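Local coordinates for protein shikimate kinase (PDB 2PT5) that probably catalyses the ATP-dependent phosphorylation of the 3-hydroxyl group of shikimate, a step on the pathway to chorismate, at residues F98-L107 and L123-R134. Residues are numbered along the deposited sequence; the frame is centred on the assembly and turned at random.
Sequences FIDIPFEVFL and LDEIKNLFEERR
Phe103 and Phe130 meet where helix 103-107 passes helix 127-134; the two axes approach to 11.6 Å and run at 122°, nearer antiparallel than parallel. The CA pairings run in opposite order, from Asp100 with Arg134 to Leu107 with Ile126.

The Phe130 ring wedges against two phenylalanines about one helical turn apart, with Phe106 CD1 at its edge. Phe103 points an edge at one face of it, CD1 lying 3.4 Å from Phe130 CG, with the planes at 62°, an edge-to-face pair. Phe103 CB adds a CH-pi contact over that face. Phe130 CD2 sits over a face of Phe106, 3.4 Å from Phe106 CD2 and offset toward the rim. Leu123 CD1 meets the far edge of Phe103, 3.7 Å from its CE2, while Ile126 CD1 reaches Leu107 CD1 at 3.8 Å.

At the strand end, Arg134 runs extended to NE and turns at chi4 (-76°), which aims it side-on at Asp100: NH2 reaches OD1 at 2.7 Å and NE reaches OD2 at 2.9 Å, both on the syn side. Lys143 also bridges to OD1, so two cations share this buried carboxylate, probably favouring its ionised form.

Phe8 stacks on Phe130 and meets Phe106, extending the aromatic cluster. Asp100 and Arg134 thus tie helix 127-137, carrying the predicted substrate-binding Arg133, into the beta-alpha-beta crossover from strand 95-100 to its parallel neighbour 142-145 in the P-loop kinase fold.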
loop_
_atom_site.group_PDB
_atom_site.type_symbol
_atom_site.label_atom_id
_atom_site.label_comp_id
_atom_site.label_asym_id
_atom_site.label_seq_id
_atom_site.Cartn_x
_atom_site.Cartn_y
_atom_site.Cartn_z
ATOM N N PHE A 98 -3.239 -5.223 -5.897
ATOM C CA PHE A 98 -3.313 -5.730 -4.538
ATOM C C PHE A 98 -2.346 -6.890 -4.362
ATOM O O PHE A 98 -2.479 -7.930 -5.003
ATOM C CB PHE A 98 -4.758 -6.166 -4.212
ATOM C CG PHE A 98 -4.914 -6.896 -2.889
ATOM C CD1 PHE A 98 -4.110 -6.589 -1.791
ATOM C CD2 PHE A 98 -5.902 -7.873 -2.740
ATOM C CE1 PHE A 98 -4.284 -7.240 -0.568
ATOM C CE2 PHE A 98 -6.090 -8.534 -1.516
ATOM C CZ PHE A 98 -5.281 -8.217 -0.429
ATOM N N ILE A 99 -1.350 -6.685 -3.512
ATOM C CA ILE A 99 -0.374 -7.724 -3.220
ATOM C C ILE A 99 -0.945 -8.413 -1.988
ATOM O O ILE A 99 -0.818 -7.933 -0.857
ATOM C CB ILE A 99 0.998 -7.115 -2.929
ATOM C CG1 ILE A 99 1.474 -6.343 -4.165
ATOM C CG2 ILE A 99 1.977 -8.208 -2.557
ATOM C CD1 ILE A 99 2.733 -5.505 -3.938
ATOM N N ASP A 100 -1.588 -9.545 -2.244
ATOM C CA ASP A 100 -2.287 -10.332 -1.233
ATOM C C ASP A 100 -1.485 -11.376 -0.460
ATOM O O ASP A 100 -0.834 -12.227 -1.052
ATOM C CB ASP A 100 -3.460 -11.035 -1.925
ATOM C CG ASP A 100 -4.444 -11.644 -0.948
ATOM O OD1 ASP A 100 -5.116 -12.620 -1.336
ATOM O OD2 ASP A 100 -4.564 -11.138 0.188
ATOM N N ILE A 101 -1.542 -11.298 0.868
ATOM C CA ILE A 101 -0.899 -12.282 1.736
ATOM C C ILE A 101 -1.988 -12.812 2.673
ATOM O O ILE A 101 -2.855 -12.053 3.126
ATOM C CB ILE A 101 0.234 -11.683 2.606
ATOM C CG1 ILE A 101 -0.266 -10.440 3.338
ATOM C CG2 ILE A 101 1.459 -11.389 1.743
ATOM C CD1 ILE A 101 0.743 -9.865 4.322
ATOM N N PRO A 102 -1.970 -14.123 2.963
ATOM C CA PRO A 102 -2.949 -14.768 3.846
ATOM C C PRO A 102 -2.788 -14.342 5.306
ATOM O O PRO A 102 -1.729 -13.848 5.702
ATOM C CB PRO A 102 -2.673 -16.254 3.634
ATOM C CG PRO A 102 -1.193 -16.277 3.354
ATOM C CD PRO A 102 -1.020 -15.108 2.416
ATOM N N PHE A 103 -3.833 -14.539 6.105
ATOM C CA PHE A 103 -3.795 -14.131 7.510
ATOM C C PHE A 103 -2.589 -14.658 8.279
ATOM O O PHE A 103 -1.995 -13.920 9.053
ATOM C CB PHE A 103 -5.086 -14.554 8.230
ATOM C CG PHE A 103 -5.264 -13.933 9.607
ATOM C CD1 PHE A 103 -5.220 -12.548 9.780
ATOM C CD2 PHE A 103 -5.548 -14.733 10.718
ATOM C CE1 PHE A 103 -5.463 -11.963 11.039
ATOM C CE2 PHE A 103 -5.792 -14.158 11.979
ATOM C CZ PHE A 103 -5.750 -12.771 12.136
ATOM N N GLU A 104 -2.216 -15.921 8.071
ATOM C CA GLU A 104 -1.079 -16.479 8.801
ATOM C C GLU A 104 0.235 -15.751 8.486
ATOM O O GLU A 104 1.083 -15.596 9.364
ATOM C CB GLU A 104 -0.928 -17.995 8.541
ATOM C CG GLU A 104 -0.519 -18.366 7.122
ATOM C CD GLU A 104 -1.698 -18.647 6.217
ATOM O OE1 GLU A 104 -2.833 -18.228 6.548
ATOM O OE2 GLU A 104 -1.483 -19.279 5.164
ATOM N N VAL A 105 0.404 -15.300 7.245
ATOM C CA VAL A 105 1.621 -14.584 6.858
ATOM C C VAL A 105 1.610 -13.192 7.486
ATOM O O VAL A 105 2.619 -12.715 8.007
ATOM C CB VAL A 105 1.725 -14.441 5.328
ATOM C CG1 VAL A 105 2.865 -13.495 4.968
ATOM C CG2 VAL A 105 1.961 -15.813 4.696
ATOM N N PHE A 106 0.449 -12.551 7.412
ATOM C CA PHE A 106 0.217 -11.222 7.972
ATOM C C PHE A 106 0.612 -11.232 9.441
ATOM O O PHE A 106 1.350 -10.368 9.916
ATOM C CB PHE A 106 -1.275 -10.894 7.833
ATOM C CG PHE A 106 -1.743 -9.740 8.678
ATOM C CD1 PHE A 106 -1.489 -8.424 8.299
ATOM C CD2 PHE A 106 -2.489 -9.973 9.828
ATOM C CE1 PHE A 106 -1.977 -7.357 9.051
ATOM C CE2 PHE A 106 -2.981 -8.916 10.586
ATOM C CZ PHE A 106 -2.726 -7.603 10.195
ATOM N N LEU A 107 0.122 -12.238 10.147
ATOM C CA LEU A 107 0.369 -12.395 11.571
ATOM C C LEU A 107 1.848 -12.533 11.904
ATOM O O LEU A 107 2.324 -11.960 12.875
ATOM C CB LEU A 107 -0.388 -13.620 12.071
ATOM C CG LEU A 107 -1.428 -13.476 13.180
ATOM C CD1 LEU A 107 -2.122 -12.135 13.120
ATOM C CD2 LEU A 107 -2.421 -14.621 13.041
ATOM N N LEU A 123 -5.696 -11.763 19.484
ATOM C CA LEU A 123 -6.257 -12.000 18.157
ATOM C C LEU A 123 -7.427 -11.099 17.738
ATOM O O LEU A 123 -7.438 -10.565 16.628
ATOM C CB LEU A 123 -6.707 -13.461 18.042
ATOM C CG LEU A 123 -7.445 -13.855 16.756
ATOM C CD1 LEU A 123 -6.461 -13.903 15.585
ATOM C CD2 LEU A 123 -8.105 -15.217 16.944
ATOM N N ASP A 124 -8.414 -10.953 18.619
ATOM C CA ASP A 124 -9.603 -10.153 18.327
ATOM C C ASP A 124 -9.283 -8.680 18.093
ATOM O O ASP A 124 -10.062 -7.947 17.487
ATOM C CB ASP A 124 -10.605 -10.303 19.471
ATOM C CG ASP A 124 -10.945 -11.760 19.751
ATOM O OD1 ASP A 124 -11.513 -12.424 18.856
ATOM O OD2 ASP A 124 -10.632 -12.244 20.861
ATOM N N GLU A 125 -8.115 -8.264 18.567
ATOM C CA GLU A 125 -7.656 -6.893 18.421
ATOM C C GLU A 125 -7.403 -6.533 16.949
ATOM O O GLU A 125 -7.475 -5.360 16.581
ATOM C CB GLU A 125 -6.357 -6.708 19.212
ATOM C CG GLU A 125 -6.141 -5.313 19.793
ATOM C CD GLU A 125 -6.859 -5.121 21.115
ATOM O OE1 GLU A 125 -6.643 -5.954 22.019
ATOM O OE2 GLU A 125 -7.628 -4.144 21.259
ATOM N N ILE A 126 -7.120 -7.536 16.112
ATOM C CA ILE A 126 -6.808 -7.290 14.698
ATOM C C ILE A 126 -7.420 -8.225 13.644
ATOM O O ILE A 126 -7.192 -8.027 12.448
ATOM C CB ILE A 126 -5.282 -7.329 14.469
ATOM C CG1 ILE A 126 -4.777 -8.756 14.683
ATOM C CG2 ILE A 126 -4.578 -6.357 15.413
ATOM C CD1 ILE A 126 -3.272 -8.896 14.727
ATOM N N LYS A 127 -8.177 -9.239 14.052
ATOM C CA LYS A 127 -8.750 -10.156 13.056
ATOM C C LYS A 127 -9.813 -9.497 12.180
ATOM O O LYS A 127 -9.840 -9.690 10.968
ATOM C CB LYS A 127 -9.344 -11.400 13.737
ATOM C CG LYS A 127 -9.851 -12.439 12.753
ATOM C CD LYS A 127 -10.054 -13.811 13.412
ATOM C CE LYS A 127 -11.019 -13.752 14.608
ATOM N NZ LYS A 127 -12.412 -13.376 14.220
ATOM N N ASN A 128 -10.684 -8.712 12.799
ATOM C CA ASN A 128 -11.751 -8.040 12.065
ATOM C C ASN A 128 -11.202 -6.977 11.106
ATOM O O ASN A 128 -11.681 -6.831 9.974
ATOM C CB ASN A 128 -12.733 -7.404 13.059
ATOM C CG ASN A 128 -13.990 -6.868 12.387
ATOM O OD1 ASN A 128 -14.010 -5.753 11.866
ATOM N ND2 ASN A 128 -15.046 -7.673 12.388
ATOM N N LEU A 129 -10.187 -6.246 11.556
ATOM C CA LEU A 129 -9.598 -5.205 10.731
ATOM C C LEU A 129 -8.924 -5.838 9.513
ATOM O O LEU A 129 -9.051 -5.344 8.388
ATOM C CB LEU A 129 -8.597 -4.380 11.556
ATOM C CG LEU A 129 -8.186 -3.015 10.988
ATOM C CD1 LEU A 129 -9.431 -2.196 10.654
ATOM C CD2 LEU A 129 -7.323 -2.274 12.001
ATOM N N PHE A 130 -8.217 -6.940 9.733
ATOM C CA PHE A 130 -7.558 -7.638 8.637
ATOM C C PHE A 130 -8.603 -8.119 7.634
ATOM O O PHE A 130 -8.448 -7.931 6.428
ATOM C CB PHE A 130 -6.757 -8.835 9.158
ATOM C CG PHE A 130 -6.323 -9.787 8.077
ATOM C CD1 PHE A 130 -7.218 -10.707 7.541
ATOM C CD2 PHE A 130 -5.028 -9.746 7.573
ATOM C CE1 PHE A 130 -6.834 -11.576 6.516
ATOM C CE2 PHE A 130 -4.635 -10.609 6.547
ATOM C CZ PHE A 130 -5.540 -11.525 6.019
ATOM N N GLU A 131 -9.655 -8.766 8.131
ATOM C CA GLU A 131 -10.720 -9.259 7.255
ATOM C C GLU A 131 -11.403 -8.111 6.510
ATOM O O GLU A 131 -11.656 -8.210 5.308
ATOM C CB GLU A 131 -11.777 -10.020 8.073
ATOM C CG GLU A 131 -11.218 -11.206 8.843
ATOM C CD GLU A 131 -12.252 -11.888 9.729
ATOM O OE1 GLU A 131 -13.012 -11.185 10.425
ATOM O OE2 GLU A 131 -12.295 -13.131 9.742
ATOM N N GLU A 132 -11.704 -7.020 7.215
ATOM C CA GLU A 132 -12.394 -5.898 6.568
ATOM C C GLU A 132 -11.541 -5.106 5.584
ATOM O O GLU A 132 -12.014 -4.748 4.504
ATOM C CB GLU A 132 -12.994 -4.946 7.617
ATOM C CG GLU A 132 -14.137 -5.565 8.433
ATOM C CD GLU A 132 -15.213 -6.181 7.555
ATOM O OE1 GLU A 132 -15.650 -5.522 6.584
ATOM O OE2 GLU A 132 -15.624 -7.327 7.832
ATOM N N ARG A 133 -10.295 -4.819 5.942
ATOM C CA ARG A 133 -9.438 -4.087 5.021
ATOM C C ARG A 133 -9.210 -4.944 3.771
ATOM O O ARG A 133 -9.213 -4.429 2.654
ATOM C CB ARG A 133 -8.088 -3.721 5.675
ATOM C CG ARG A 133 -8.175 -2.609 6.732
ATOM C CD ARG A 133 -6.789 -2.095 7.160
ATOM N NE ARG A 133 -6.886 -0.806 7.850
ATOM C CZ ARG A 133 -5.849 -0.108 8.311
ATOM N NH1 ARG A 133 -4.611 -0.557 8.170
ATOM N NH2 ARG A 133 -6.048 1.044 8.917
ATOM N N ARG A 134 -9.035 -6.254 3.957
ATOM C CA ARG A 134 -8.800 -7.150 2.824
ATOM C C ARG A 134 -9.959 -7.142 1.814
ATOM O O ARG A 134 -9.758 -7.360 0.617
ATOM C CB ARG A 134 -8.544 -8.583 3.321
ATOM C CG ARG A 134 -8.150 -9.550 2.216
ATOM C CD ARG A 134 -7.460 -10.813 2.749
ATOM N NE ARG A 134 -7.044 -11.679 1.647
ATOM C CZ ARG A 134 -7.865 -12.459 0.939
ATOM N NH1 ARG A 134 -9.166 -12.507 1.219
ATOM N NH2 ARG A 134 -7.396 -13.163 -0.087
#